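Local coordinates for protein acetylornithine aminotransferase (Aquifex aeolicus, PDB 2EH6) that catalyses the pyridoxal phosphate-dependent transfer of an amino group between N(2)-acetyl-L-ornithine and 2-oxoglutarate, the fourth step from L-glutamate on the path to L-arginine, at residues K197-C202 with F230-D235; P11-R16 with Y23-K28; K303-E308 with R366-L371; Y46-E51 with G281-D286. All coordinates share one frame; numbering follows the deposited sequence.

Contact 1: K197-C202 with F230-D235; sequences KLQEIC and FNLKPD
Q199 reaches from helix 192-205 to the backbone of K233, making the polar tie between a beta-alpha-beta crossover helix and the loop leading into the next strand; L232 adds apolar packing. The setting is the large domain of a fold-type I aminotransferase: the helix joins parallel strands 173-178 and 208-212, and segment 230-235 runs into strand 236-239, on the far side of 208-212. The tight part lies around the amide oxygen. CG of Q199 stands anti to the backbone N (chi1 178°), and a bend at the next torsion carries the amide down to the loop. There OE1 also rests against L232, whose CD2 lies 3.8 Å from OE1, while L232 packs further on L195 of the same helix. Beyond the amide the contact loosens. K233 brings CB near it, but the rest of its exposed chain runs outward past W84. D235 does not touch segment 197-202; it is held by a salt bridge to R255 and a hydrogen bond from L209 N. The bond at the centre, from K233 N to Q199 OE1, measures 2.8 Å and is almost straight at hydrogen (169°), with the donor above the carbonyl plane.

Contact 2: P11-R16 with Y23-K28; sequences PVKFVR and YDEEGK
Opposite Y23 the first strand places two residues, V15 and R16, where a regular ladder would have one; this classic beta bulge shifts the register by a residue between F14 and R16. V15 takes up the irregularity with its backbone at -132/-24, far from a regular strand. Two bonds frame the bulge: V15 N gives to Y23 O at 3.0 Å, and Y23 N gives to R16 O at 2.9 Å. On the other flank, F14 and D24 form an antiparallel non-hydrogen-bonded pair with their CA atoms only 3.9 Å apart, and their side chains diverge. E25 N then closes on K13 O at 2.8 Å, although the chain has by now entered the type I turn D24-G27. Just past the turn, K28 N gives to D24 OD1 from above the carboxylate plane, while OD2 bonds to the hydroxyl of Y30. E25 lays its CG against two side chains, meeting both V15 CG1 and K13 CB at 3.5 Å. The charged end of K13 turns elsewhere, to a salt bridge with E68 of the second subunit. On a different side of the strand, V12 CG2 covers one face of the F14 ring near its rim and touches D24 CB at 3.8 Å; F14 also meets Y67 of the second subunit edge-to-face. This is a bulged beta hairpin whose first strand is outermost within its own chain and is joined there, through a parallel ladder at K13, by a strand of the second subunit.

Contact 3: K303-E308 with R366-L371; sequences KEKLKE and RAISVL
I368 points its CD1 toward the neighbouring helix, where it meets K305 CB at 3.7 Å and L306 CD2 at 3.8 Å. The same L306 methyl touches a second partner, L371 CD1, also at 3.8 Å, so one leucine branch spans two neighbouring turns of helix 361-374. L306 meets both of these side chains at a slant. Two bends in succession shape I368: CG1 lies beside the backbone N (chi1 -69°), and chi2 folds CD1 over in the same sense. K305 offers only the root of its chain to this cluster. A bend at chi2 (-57°) takes the rest away, leaving NZ in a long ion pair with E308 OE1. K307 NZ and E304 OE2, 3.2 Å apart, pair on the exposed surface of helix 275-308. Around the first shell, F353 packs on L306 and L371, V314 lies against L306, and L309 touches I368 and L371. Strands 350-353 and 313-317, with 341-346 under A367 and V370 through L341, thus provide the floor on which the end of helix 275-308 and the C-terminal helix lie side by side in the small domain. The two short segments run nearly parallel, 16° apart, with axes 10.5 Å from each other. Methyl and methylene groups alone bridge them, so the join rests on dispersion and the hydrophobic effect, while K305 and K307 pair with glutamates of their own helix, the former at long range.

Contact 4: Y46-E51 with G281-D286; sequences YPKLTE and GTVVVD
T50 N gives to Y46 O at 2.8 Å, at the N-cap of the helix whose K48 and L49 meet V283 on the other segment. The lysine chain is fully extended, with chi1 at -173° and every later torsion near 180°. It slides past V283 in the opposite direction, and K48 CG comes within 3.8 Å of V283 CG1. The helices behind these side chains are antiparallel, at 164° with axes 9.6 Å apart: helix 47-59, near the N-terminus, packs against helix 275-308, the long helix that in fold-type I aminotransferases links the large and small domains. V283 buries more surface here than any other residue of the two segments. Its CG1 also faces L49 CA at 4.0 Å, and its CB meets L49 CD1 at 4.2 Å. L49 itself is buried and packs further on L61 of the second subunit. K48 NZ forms a salt bridge with E287 OE2, one turn beyond V283, the residue its methylenes run alongside. E287 has a second partner, because Y46 OH is hydrogen-bonded to its other oxygen, OE1. D286 OD2 lies 4.6 Å from K48 NZ, too far for direct contact, yet its charge probably adds to the pull on the ammonium.

In the fold
Each contact pairs buried residues (L232; F14 and D24; L306 and L371; L49 and V283) with more open ones, which are fully exposed in contacts 1, 2 and 4 (K233, E25, K48) but not in contact 3. Contact 2 lies farthest from the chain's centre, about 26 Å between centres. Contacts 3 and 4 share helix 275-308: contact 4 uses its earlier part, contact 3 its C-terminal end. Both pack helix on helix through apolar groups, with ion pairs at the margin. Contact 1 belongs to the large domain and relies on one side-chain-to-backbone bond, whereas contact 2 is a ladder of backbone bonds. Contacts 2 and 4 both touch the second subunit; contacts 1 and 3 meet no other chain.

Contact 1: K197-C202 with F230-D235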
loop_
_atom_site.group_PDB
_atom_site.type_symbol
_atom_site.label_atom_id
_atom_site.label_comp_id
_atom_site.label_asym_id
_atom_site.label_seq_id
_atom_site.Cartn_x
_atom_site.Cartn_y
_atom_site.Cartn_z
ATOM N N LYS A 197 -9.440 19.720 24.964
ATOM C CA LYS A 197 -8.793 20.979 24.637
ATOM C C LYS A 197 -8.287 20.984 23.204
ATOM O O LYS A 197 -8.377 21.999 22.513
ATOM C CB LYS A 197 -7.629 21.242 25.593
ATOM C CG LYS A 197 -8.049 21.469 27.035
ATOM C CD LYS A 197 -6.832 21.679 27.923
ATOM C CE LYS A 197 -7.224 21.869 29.383
ATOM N NZ LYS A 197 -6.018 21.978 30.250
ATOM N N LEU A 198 -7.753 19.849 22.757
ATOM C CA LEU A 198 -7.238 19.744 21.396
ATOM C C LEU A 198 -8.385 19.956 20.418
ATOM O O LEU A 198 -8.232 20.632 19.403
ATOM C CB LEU A 198 -6.593 18.370 21.169
ATOM C CG LEU A 198 -5.753 18.201 19.897
ATOM C CD1 LEU A 198 -4.605 19.197 19.906
ATOM C CD2 LEU A 198 -5.207 16.775 19.819
ATOM N N GLN A 199 -9.539 19.379 20.730
ATOM C CA GLN A 199 -10.709 19.532 19.875
ATOM C C GLN A 199 -11.076 21.016 19.851
ATOM O O GLN A 199 -11.407 21.571 18.801
ATOM C CB GLN A 199 -11.878 18.710 20.425
ATOM C CG GLN A 199 -13.165 18.838 19.624
ATOM C CD GLN A 199 -13.068 18.199 18.253
ATOM O OE1 GLN A 199 -13.099 16.974 18.122
ATOM N NE2 GLN A 199 -12.942 19.027 17.221
ATOM N N GLU A 200 -11.003 21.645 21.022
ATOM C CA GLU A 200 -11.317 23.066 21.183
ATOM C C GLU A 200 -10.402 23.919 20.316
ATOM O O GLU A 200 -10.860 24.791 19.579
ATOM C CB GLU A 200 -11.147 23.475 22.648
ATOM C CG GLU A 200 -11.357 24.956 22.912
ATOM C CD GLU A 200 -10.895 25.370 24.297
ATOM O OE1 GLU A 200 -9.681 25.255 24.578
ATOM O OE2 GLU A 200 -11.745 25.808 25.104
ATOM N N ILE A 201 -9.104 23.660 20.421
ATOM C CA ILE A 201 -8.105 24.387 19.655
ATOM C C ILE A 201 -8.400 24.337 18.164
ATOM O O ILE A 201 -8.348 25.357 17.477
ATOM C CB ILE A 201 -6.700 23.805 19.895
ATOM C CG1 ILE A 201 -6.290 24.037 21.349
ATOM C CG2 ILE A 201 -5.702 24.440 18.942
ATOM C CD1 ILE A 201 -4.915 23.493 21.686
ATOM N N CYS A 202 -8.711 23.146 17.661
ATOM C CA CYS A 202 -9.004 22.990 16.243
ATOM C C CYS A 202 -10.186 23.833 15.789
ATOM O O CYS A 202 -10.118 24.488 14.751
ATOM C CB CYS A 202 -9.243 21.516 15.912
ATOM S SG CYS A 202 -7.731 20.531 16.025
ATOM N N PHE A 230 -14.368 9.652 23.476
ATOM C CA PHE A 230 -14.289 11.036 23.930
ATOM C C PHE A 230 -15.215 11.966 23.156
ATOM O O PHE A 230 -15.059 13.186 23.205
ATOM C CB PHE A 230 -12.846 11.520 23.799
ATOM C CG PHE A 230 -11.844 10.604 24.438
ATOM C CD1 PHE A 230 -11.554 10.704 25.795
ATOM C CD2 PHE A 230 -11.208 9.618 23.686
ATOM C CE1 PHE A 230 -10.646 9.835 26.397
ATOM C CE2 PHE A 230 -10.298 8.744 24.277
ATOM C CZ PHE A 230 -10.016 8.852 25.634
ATOM N N ASN A 231 -16.175 11.389 22.442
ATOM C CA ASN A 231 -17.121 12.174 21.656
ATOM C C ASN A 231 -16.422 13.228 20.803
ATOM O O ASN A 231 -16.884 14.363 20.694
ATOM C CB ASN A 231 -18.141 12.850 22.580
ATOM C CG ASN A 231 -19.020 11.849 23.306
ATOM O OD1 ASN A 231 -19.715 11.047 22.678
ATOM N ND2 ASN A 231 -18.994 11.888 24.635
ATOM N N LEU A 232 -15.302 12.848 20.201
ATOM C CA LEU A 232 -14.553 13.768 19.353
ATOM C C LEU A 232 -15.247 13.913 18.005
ATOM O O LEU A 232 -16.099 13.099 17.648
ATOM C CB LEU A 232 -13.126 13.252 19.147
ATOM C CG LEU A 232 -12.266 13.211 20.407
ATOM C CD1 LEU A 232 -11.006 12.411 20.151
ATOM C CD2 LEU A 232 -11.939 14.626 20.836
ATOM N N LYS A 233 -14.879 14.951 17.260
ATOM C CA LYS A 233 -15.470 15.197 15.951
ATOM C C LYS A 233 -14.378 15.472 14.923
ATOM O O LYS A 233 -14.241 16.586 14.419
ATOM C CB LYS A 233 -16.433 16.385 16.026
ATOM C CG LYS A 233 -17.605 16.159 16.966
ATOM C CD LYS A 233 -18.467 17.407 17.086
ATOM C CE LYS A 233 -19.687 17.144 17.958
ATOM N NZ LYS A 233 -19.296 16.624 19.304
ATOM N N PRO A 234 -13.584 14.443 14.596
ATOM C CA PRO A 234 -12.497 14.580 13.624
ATOM C C PRO A 234 -12.954 14.928 12.211
ATOM O O PRO A 234 -14.031 14.527 11.766
ATOM C CB PRO A 234 -11.805 13.217 13.694
ATOM C CG PRO A 234 -12.938 12.282 14.031
ATOM C CD PRO A 234 -13.675 13.057 15.098
ATOM N N ASP A 235 -12.125 15.688 11.507
ATOM C CA ASP A 235 -12.431 16.072 10.142
ATOM C C ASP A 235 -12.034 14.914 9.224
ATOM O O ASP A 235 -12.650 14.689 8.183
ATOM C CB ASP A 235 -11.655 17.339 9.782
ATOM C CG ASP A 235 -12.009 18.509 10.692
ATOM O OD1 ASP A 235 -13.128 19.034 10.558
ATOM O OD2 ASP A 235 -11.182 18.890 11.545
#

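Contact 2: P11-R16 with Y23-K28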
loop_
_atom_site.group_PDB
_atom_site.type_symbol
_atom_site.label_atom_id
_atom_site.label_comp_id
_atom_site.label_asym_id
_atom_site.label_seq_id
_atom_site.Cartn_x
_atom_site.Cartn_y
_atom_site.Cartn_z
ATOM N N PRO A 11 12.570 -15.916 15.521
ATOM C CA PRO A 11 12.797 -17.179 14.812
ATOM C C PRO A 11 11.677 -18.213 14.888
ATOM O O PRO A 11 11.872 -19.308 15.417
ATOM C CB PRO A 11 14.099 -17.681 15.433
ATOM C CG PRO A 11 13.961 -17.245 16.856
ATOM C CD PRO A 11 13.421 -15.829 16.724
ATOM N N VAL A 12 10.505 -17.865 14.363
ATOM C CA VAL A 12 9.375 -18.790 14.349
ATOM C C VAL A 12 8.702 -18.688 12.987
ATOM O O VAL A 12 8.452 -17.589 12.490
ATOM C CB VAL A 12 8.349 -18.475 15.472
ATOM C CG1 VAL A 12 7.740 -17.102 15.268
ATOM C CG2 VAL A 12 7.267 -19.537 15.495
ATOM N N LYS A 13 8.432 -19.839 12.378
ATOM C CA LYS A 13 7.812 -19.891 11.064
ATOM C C LYS A 13 6.399 -20.451 11.128
ATOM O O LYS A 13 6.203 -21.663 11.249
ATOM C CB LYS A 13 8.655 -20.748 10.116
ATOM C CG LYS A 13 10.089 -20.267 9.923
ATOM C CD LYS A 13 10.903 -21.296 9.141
ATOM C CE LYS A 13 12.158 -20.691 8.520
ATOM N NZ LYS A 13 13.346 -20.765 9.424
ATOM N N PHE A 14 5.409 -19.569 11.046
ATOM C CA PHE A 14 4.022 -20.000 11.089
ATOM C C PHE A 14 3.597 -20.527 9.724
ATOM O O PHE A 14 4.118 -20.107 8.694
ATOM C CB PHE A 14 3.125 -18.843 11.543
ATOM C CG PHE A 14 3.386 -18.405 12.961
ATOM C CD1 PHE A 14 3.277 -19.316 14.015
ATOM C CD2 PHE A 14 3.764 -17.093 13.247
ATOM C CE1 PHE A 14 3.543 -18.929 15.334
ATOM C CE2 PHE A 14 4.033 -16.696 14.562
ATOM C CZ PHE A 14 3.922 -17.615 15.608
ATOM N N VAL A 15 2.656 -21.462 9.710
ATOM C CA VAL A 15 2.208 -22.023 8.449
ATOM C C VAL A 15 0.693 -22.066 8.347
ATOM O O VAL A 15 0.137 -22.085 7.247
ATOM C CB VAL A 15 2.754 -23.463 8.256
ATOM C CG1 VAL A 15 4.279 -23.453 8.274
ATOM C CG2 VAL A 15 2.221 -24.365 9.345
ATOM N N ARG A 16 0.028 -22.081 9.493
ATOM C CA ARG A 16 -1.423 -22.149 9.515
ATOM C C ARG A 16 -2.003 -21.585 10.797
ATOM O O ARG A 16 -1.358 -21.590 11.847
ATOM C CB ARG A 16 -1.867 -23.606 9.356
ATOM C CG ARG A 16 -3.329 -23.866 9.678
ATOM C CD ARG A 16 -3.652 -25.347 9.528
ATOM N NE ARG A 16 -3.395 -25.821 8.169
ATOM C CZ ARG A 16 -4.246 -25.701 7.155
ATOM N NH1 ARG A 16 -5.429 -25.124 7.334
ATOM N NH2 ARG A 16 -3.906 -26.152 5.957
ATOM N N TYR A 23 0.056 -22.094 14.324
ATOM C CA TYR A 23 0.899 -23.289 14.354
ATOM C C TYR A 23 2.124 -23.084 13.479
ATOM O O TYR A 23 2.000 -22.654 12.333
ATOM C CB TYR A 23 0.102 -24.500 13.861
ATOM C CG TYR A 23 -1.172 -24.702 14.637
ATOM C CD1 TYR A 23 -2.301 -23.923 14.372
ATOM C CD2 TYR A 23 -1.223 -25.602 15.700
ATOM C CE1 TYR A 23 -3.445 -24.026 15.154
ATOM C CE2 TYR A 23 -2.365 -25.713 16.492
ATOM C CZ TYR A 23 -3.468 -24.920 16.215
ATOM O OH TYR A 23 -4.586 -25.001 17.012
ATOM N N ASP A 24 3.307 -23.379 14.015
ATOM C CA ASP A 24 4.529 -23.212 13.242
ATOM C C ASP A 24 4.897 -24.477 12.465
ATOM O O ASP A 24 4.163 -25.463 12.493
ATOM C CB ASP A 24 5.693 -22.767 14.144
ATOM C CG ASP A 24 6.144 -23.843 15.123
ATOM O OD1 ASP A 24 5.742 -25.018 14.971
ATOM O OD2 ASP A 24 6.922 -23.505 16.042
ATOM N N GLU A 25 6.026 -24.438 11.762
ATOM C CA GLU A 25 6.481 -25.554 10.935
ATOM C C GLU A 25 6.696 -26.866 11.724
ATOM O O GLU A 25 6.734 -27.954 11.162
ATOM C CB GLU A 25 7.768 -25.137 10.228
ATOM C CG GLU A 25 7.558 -23.989 9.240
ATOM C CD GLU A 25 8.745 -23.912 8.304
ATOM O OE1 GLU A 25 9.865 -24.100 8.761
ATOM O OE2 GLU A 25 8.542 -23.626 7.121
ATOM N N GLU A 26 6.897 -26.744 13.058
ATOM C CA GLU A 26 7.044 -27.963 13.854
ATOM C C GLU A 26 5.709 -28.435 14.441
ATOM O O GLU A 26 5.646 -29.363 15.234
ATOM C CB GLU A 26 8.048 -27.722 14.983
ATOM C CG GLU A 26 9.329 -27.029 14.522
ATOM C CD GLU A 26 9.998 -27.832 13.433
ATOM O OE1 GLU A 26 9.901 -29.052 13.453
ATOM O OE2 GLU A 26 10.683 -27.227 12.606
ATOM N N GLY A 27 4.624 -27.724 14.065
ATOM C CA GLY A 27 3.302 -28.114 14.548
ATOM C C GLY A 27 3.031 -27.562 15.953
ATOM O O GLY A 27 1.995 -27.796 16.560
ATOM N N LYS A 28 3.976 -26.814 16.519
ATOM C CA LYS A 28 3.714 -26.317 17.854
ATOM C C LYS A 28 2.638 -25.245 17.814
ATOM O O LYS A 28 2.507 -24.494 16.856
ATOM C CB LYS A 28 5.014 -25.731 18.410
ATOM C CG LYS A 28 4.790 -24.944 19.703
ATOM C CD LYS A 28 6.092 -24.378 20.271
ATOM C CE LYS A 28 6.108 -24.362 21.803
ATOM N NZ LYS A 28 7.328 -23.709 22.276
#

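Contact 3: K303-E308 with R366-L371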
loop_
_atom_site.group_PDB
_atom_site.type_symbol
_atom_site.label_atom_id
_atom_site.label_comp_id
_atom_site.label_asym_id
_atom_site.label_seq_id
_atom_site.Cartn_x
_atom_site.Cartn_y
_atom_site.Cartn_z
ATOM N N LYS A 303 -7.646 -6.471 31.409
ATOM C CA LYS A 303 -6.934 -5.364 32.035
ATOM C C LYS A 303 -6.821 -5.572 33.546
ATOM O O LYS A 303 -5.753 -5.374 34.132
ATOM C CB LYS A 303 -7.639 -4.036 31.733
ATOM C CG LYS A 303 -6.828 -2.802 32.112
ATOM C CD LYS A 303 -7.489 -1.521 31.614
ATOM C CE LYS A 303 -6.626 -0.300 31.909
ATOM N NZ LYS A 303 -7.249 0.964 31.414
ATOM N N GLU A 304 -7.915 -5.987 34.175
ATOM C CA GLU A 304 -7.897 -6.215 35.615
ATOM C C GLU A 304 -6.928 -7.322 36.020
ATOM O O GLU A 304 -6.221 -7.196 37.021
ATOM C CB GLU A 304 -9.304 -6.540 36.122
ATOM C CG GLU A 304 -10.242 -5.345 36.090
ATOM C CD GLU A 304 -9.639 -4.117 36.764
ATOM O OE1 GLU A 304 -9.296 -4.198 37.967
ATOM O OE2 GLU A 304 -9.506 -3.073 36.087
ATOM N N LYS A 305 -6.896 -8.403 35.247
ATOM C CA LYS A 305 -5.997 -9.514 35.541
ATOM C C LYS A 305 -4.545 -9.064 35.397
ATOM O O LYS A 305 -3.676 -9.486 36.160
ATOM C CB LYS A 305 -6.273 -10.691 34.600
ATOM C CG LYS A 305 -7.665 -11.287 34.744
ATOM C CD LYS A 305 -7.918 -11.750 36.175
ATOM C CE LYS A 305 -9.330 -12.274 36.346
ATOM N NZ LYS A 305 -9.575 -12.799 37.719
ATOM N N LEU A 306 -4.285 -8.209 34.412
ATOM C CA LEU A 306 -2.939 -7.698 34.194
ATOM C C LEU A 306 -2.512 -6.882 35.405
ATOM O O LEU A 306 -1.368 -6.970 35.850
ATOM C CB LEU A 306 -2.892 -6.832 32.933
ATOM C CG LEU A 306 -2.976 -7.583 31.599
ATOM C CD1 LEU A 306 -3.001 -6.592 30.448
ATOM C CD2 LEU A 306 -1.780 -8.520 31.466
ATOM N N LYS A 307 -3.434 -6.084 35.936
ATOM C CA LYS A 307 -3.142 -5.273 37.116
ATOM C C LYS A 307 -2.849 -6.191 38.298
ATOM O O LYS A 307 -1.978 -5.907 39.122
ATOM C CB LYS A 307 -4.333 -4.374 37.460
ATOM C CG LYS A 307 -4.546 -3.205 36.515
ATOM C CD LYS A 307 -5.831 -2.456 36.856
ATOM C CE LYS A 307 -6.028 -1.251 35.947
ATOM N NZ LYS A 307 -7.373 -0.630 36.114
ATOM N N GLU A 308 -3.582 -7.299 38.368
ATOM C CA GLU A 308 -3.430 -8.270 39.445
ATOM C C GLU A 308 -2.048 -8.905 39.528
ATOM O O GLU A 308 -1.615 -9.312 40.605
ATOM C CB GLU A 308 -4.488 -9.363 39.306
ATOM C CG GLU A 308 -5.831 -8.999 39.910
ATOM C CD GLU A 308 -6.926 -9.966 39.510
ATOM O OE1 GLU A 308 -6.653 -11.184 39.437
ATOM O OE2 GLU A 308 -8.063 -9.506 39.276
ATOM N N ARG A 366 -5.531 -18.194 30.177
ATOM C CA ARG A 366 -4.397 -18.956 29.675
ATOM C C ARG A 366 -3.184 -18.045 29.539
ATOM O O ARG A 366 -2.091 -18.371 30.008
ATOM C CB ARG A 366 -4.743 -19.554 28.311
ATOM C CG ARG A 366 -5.946 -20.481 28.323
ATOM C CD ARG A 366 -5.549 -21.885 28.724
ATOM N NE ARG A 366 -4.623 -22.467 27.755
ATOM C CZ ARG A 366 -4.063 -23.667 27.874
ATOM N NH1 ARG A 366 -4.330 -24.429 28.929
ATOM N NH2 ARG A 366 -3.233 -24.107 26.937
ATOM N N ALA A 367 -3.382 -16.898 28.894
ATOM C CA ALA A 367 -2.301 -15.939 28.690
ATOM C C ALA A 367 -1.797 -15.383 30.021
ATOM O O ALA A 367 -0.591 -15.239 30.226
ATOM C CB ALA A 367 -2.774 -14.801 27.795
ATOM N N ILE A 368 -2.723 -15.067 30.920
ATOM C CA ILE A 368 -2.351 -14.535 32.224
ATOM C C ILE A 368 -1.470 -15.528 32.984
ATOM O O ILE A 368 -0.480 -15.139 33.593
ATOM C CB ILE A 368 -3.600 -14.208 33.067
ATOM C CG1 ILE A 368 -4.340 -13.017 32.451
ATOM C CG2 ILE A 368 -3.202 -13.917 34.510
ATOM C CD1 ILE A 368 -3.516 -11.731 32.387
ATOM N N SER A 369 -1.827 -16.805 32.935
ATOM C CA SER A 369 -1.055 -17.834 33.622
ATOM C C SER A 369 0.396 -17.822 33.140
ATOM O O SER A 369 1.331 -17.840 33.944
ATOM C CB SER A 369 -1.679 -19.211 33.375
ATOM O OG SER A 369 -1.032 -20.209 34.147
ATOM N N VAL A 370 0.583 -17.789 31.825
ATOM C CA VAL A 370 1.921 -17.764 31.246
ATOM C C VAL A 370 2.680 -16.525 31.707
ATOM O O VAL A 370 3.864 -16.593 32.039
ATOM C CB VAL A 370 1.859 -17.767 29.707
ATOM C CG1 VAL A 370 3.240 -17.499 29.128
ATOM C CG2 VAL A 370 1.329 -19.109 29.217
ATOM N N LEU A 371 1.992 -15.389 31.719
ATOM C CA LEU A 371 2.598 -14.136 32.149
ATOM C C LEU A 371 3.026 -14.216 33.612
ATOM O O LEU A 371 4.115 -13.770 33.979
ATOM C CB LEU A 371 1.609 -12.985 31.956
ATOM C CG LEU A 371 1.309 -12.626 30.500
ATOM C CD1 LEU A 371 0.226 -11.556 30.443
ATOM C CD2 LEU A 371 2.579 -12.136 29.831
#

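Contact 4: Y46-E51 with G281-D286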
loop_
_atom_site.group_PDB
_atom_site.type_symbol
_atom_site.label_atom_id
_atom_site.label_comp_id
_atom_site.label_asym_id
_atom_site.label_seq_id
_atom_site.Cartn_x
_atom_site.Cartn_y
_atom_site.Cartn_z
ATOM N N TYR A 46 -11.497 -17.702 10.137
ATOM C CA TYR A 46 -12.827 -17.347 10.606
ATOM C C TYR A 46 -13.798 -17.780 9.506
ATOM O O TYR A 46 -13.762 -17.254 8.399
ATOM C CB TYR A 46 -12.915 -15.836 10.826
ATOM C CG TYR A 46 -14.164 -15.401 11.547
ATOM C CD1 TYR A 46 -14.317 -15.631 12.913
ATOM C CD2 TYR A 46 -15.193 -14.747 10.866
ATOM C CE1 TYR A 46 -15.460 -15.219 13.587
ATOM C CE2 TYR A 46 -16.342 -14.329 11.532
ATOM C CZ TYR A 46 -16.465 -14.568 12.891
ATOM O OH TYR A 46 -17.584 -14.136 13.556
ATOM N N PRO A 47 -14.682 -18.749 9.803
ATOM C CA PRO A 47 -15.666 -19.274 8.847
ATOM C C PRO A 47 -16.327 -18.279 7.890
ATOM O O PRO A 47 -16.225 -18.420 6.672
ATOM C CB PRO A 47 -16.681 -19.973 9.754
ATOM C CG PRO A 47 -15.816 -20.511 10.840
ATOM C CD PRO A 47 -14.900 -19.334 11.141
ATOM N N LYS A 48 -17.007 -17.276 8.429
ATOM C CA LYS A 48 -17.684 -16.310 7.573
ATOM C C LYS A 48 -16.709 -15.593 6.640
ATOM O O LYS A 48 -17.010 -15.373 5.466
ATOM C CB LYS A 48 -18.445 -15.288 8.416
ATOM C CG LYS A 48 -19.312 -14.345 7.598
ATOM C CD LYS A 48 -20.049 -13.354 8.492
ATOM C CE LYS A 48 -20.976 -12.454 7.689
ATOM N NZ LYS A 48 -21.775 -11.560 8.579
ATOM N N LEU A 49 -15.540 -15.234 7.158
ATOM C CA LEU A 49 -14.546 -14.546 6.340
ATOM C C LEU A 49 -14.012 -15.468 5.241
ATOM O O LEU A 49 -13.992 -15.106 4.068
ATOM C CB LEU A 49 -13.394 -14.044 7.217
ATOM C CG LEU A 49 -12.277 -13.275 6.495
ATOM C CD1 LEU A 49 -12.884 -12.133 5.706
ATOM C CD2 LEU A 49 -11.251 -12.750 7.502
ATOM N N THR A 50 -13.596 -16.669 5.625
ATOM C CA THR A 50 -13.062 -17.636 4.673
ATOM C C THR A 50 -14.012 -17.943 3.523
ATOM O O THR A 50 -13.608 -17.946 2.361
ATOM C CB THR A 50 -12.724 -18.970 5.373
ATOM O OG1 THR A 50 -11.653 -18.760 6.296
ATOM C CG2 THR A 50 -12.313 -20.015 4.359
ATOM N N GLU A 51 -15.271 -18.218 3.845
ATOM C CA GLU A 51 -16.239 -18.547 2.808
ATOM C C GLU A 51 -16.477 -17.377 1.857
ATOM O O GLU A 51 -16.607 -17.573 0.655
ATOM C CB GLU A 51 -17.556 -19.013 3.438
ATOM C CG GLU A 51 -17.392 -20.242 4.345
ATOM C CD GLU A 51 -16.549 -21.354 3.710
ATOM O OE1 GLU A 51 -16.903 -21.833 2.607
ATOM O OE2 GLU A 51 -15.531 -21.756 4.321
ATOM N N GLY A 281 -13.479 -6.471 4.260
ATOM C CA GLY A 281 -13.900 -5.383 5.122
ATOM C C GLY A 281 -15.379 -5.441 5.459
ATOM O O GLY A 281 -15.775 -5.130 6.577
ATOM N N THR A 282 -16.199 -5.829 4.489
ATOM C CA THR A 282 -17.633 -5.917 4.719
ATOM C C THR A 282 -17.950 -6.962 5.783
ATOM O O THR A 282 -18.810 -6.752 6.640
ATOM C CB THR A 282 -18.381 -6.273 3.425
ATOM O OG1 THR A 282 -18.311 -5.164 2.522
ATOM C CG2 THR A 282 -19.837 -6.585 3.718
ATOM N N VAL A 283 -17.250 -8.091 5.729
ATOM C CA VAL A 283 -17.468 -9.149 6.704
ATOM C C VAL A 283 -16.995 -8.700 8.081
ATOM O O VAL A 283 -17.703 -8.853 9.078
ATOM C CB VAL A 283 -16.713 -10.443 6.311
ATOM C CG1 VAL A 283 -16.821 -11.458 7.431
ATOM C CG2 VAL A 283 -17.288 -11.023 5.024
ATOM N N VAL A 284 -15.795 -8.138 8.134
ATOM C CA VAL A 284 -15.227 -7.676 9.395
ATOM C C VAL A 284 -16.080 -6.601 10.066
ATOM O O VAL A 284 -16.349 -6.664 11.265
ATOM C CB VAL A 284 -13.801 -7.128 9.185
ATOM C CG1 VAL A 284 -13.298 -6.471 10.464
ATOM C CG2 VAL A 284 -12.871 -8.262 8.769
ATOM N N VAL A 285 -16.508 -5.610 9.300
ATOM C CA VAL A 285 -17.315 -4.548 9.880
ATOM C C VAL A 285 -18.619 -5.073 10.483
ATOM O O VAL A 285 -18.995 -4.668 11.583
ATOM C CB VAL A 285 -17.601 -3.446 8.844
ATOM C CG1 VAL A 285 -18.615 -2.452 9.402
ATOM C CG2 VAL A 285 -16.288 -2.716 8.513
ATOM N N ASP A 286 -19.297 -5.978 9.787
ATOM C CA ASP A 286 -20.541 -6.531 10.314
ATOM C C ASP A 286 -20.288 -7.355 11.570
ATOM O O ASP A 286 -21.006 -7.228 12.564
ATOM C CB ASP A 286 -21.240 -7.409 9.272
ATOM C CG ASP A 286 -21.828 -6.607 8.130
ATOM O OD1 ASP A 286 -22.016 -5.383 8.299
ATOM O OD2 ASP A 286 -22.115 -7.205 7.070
#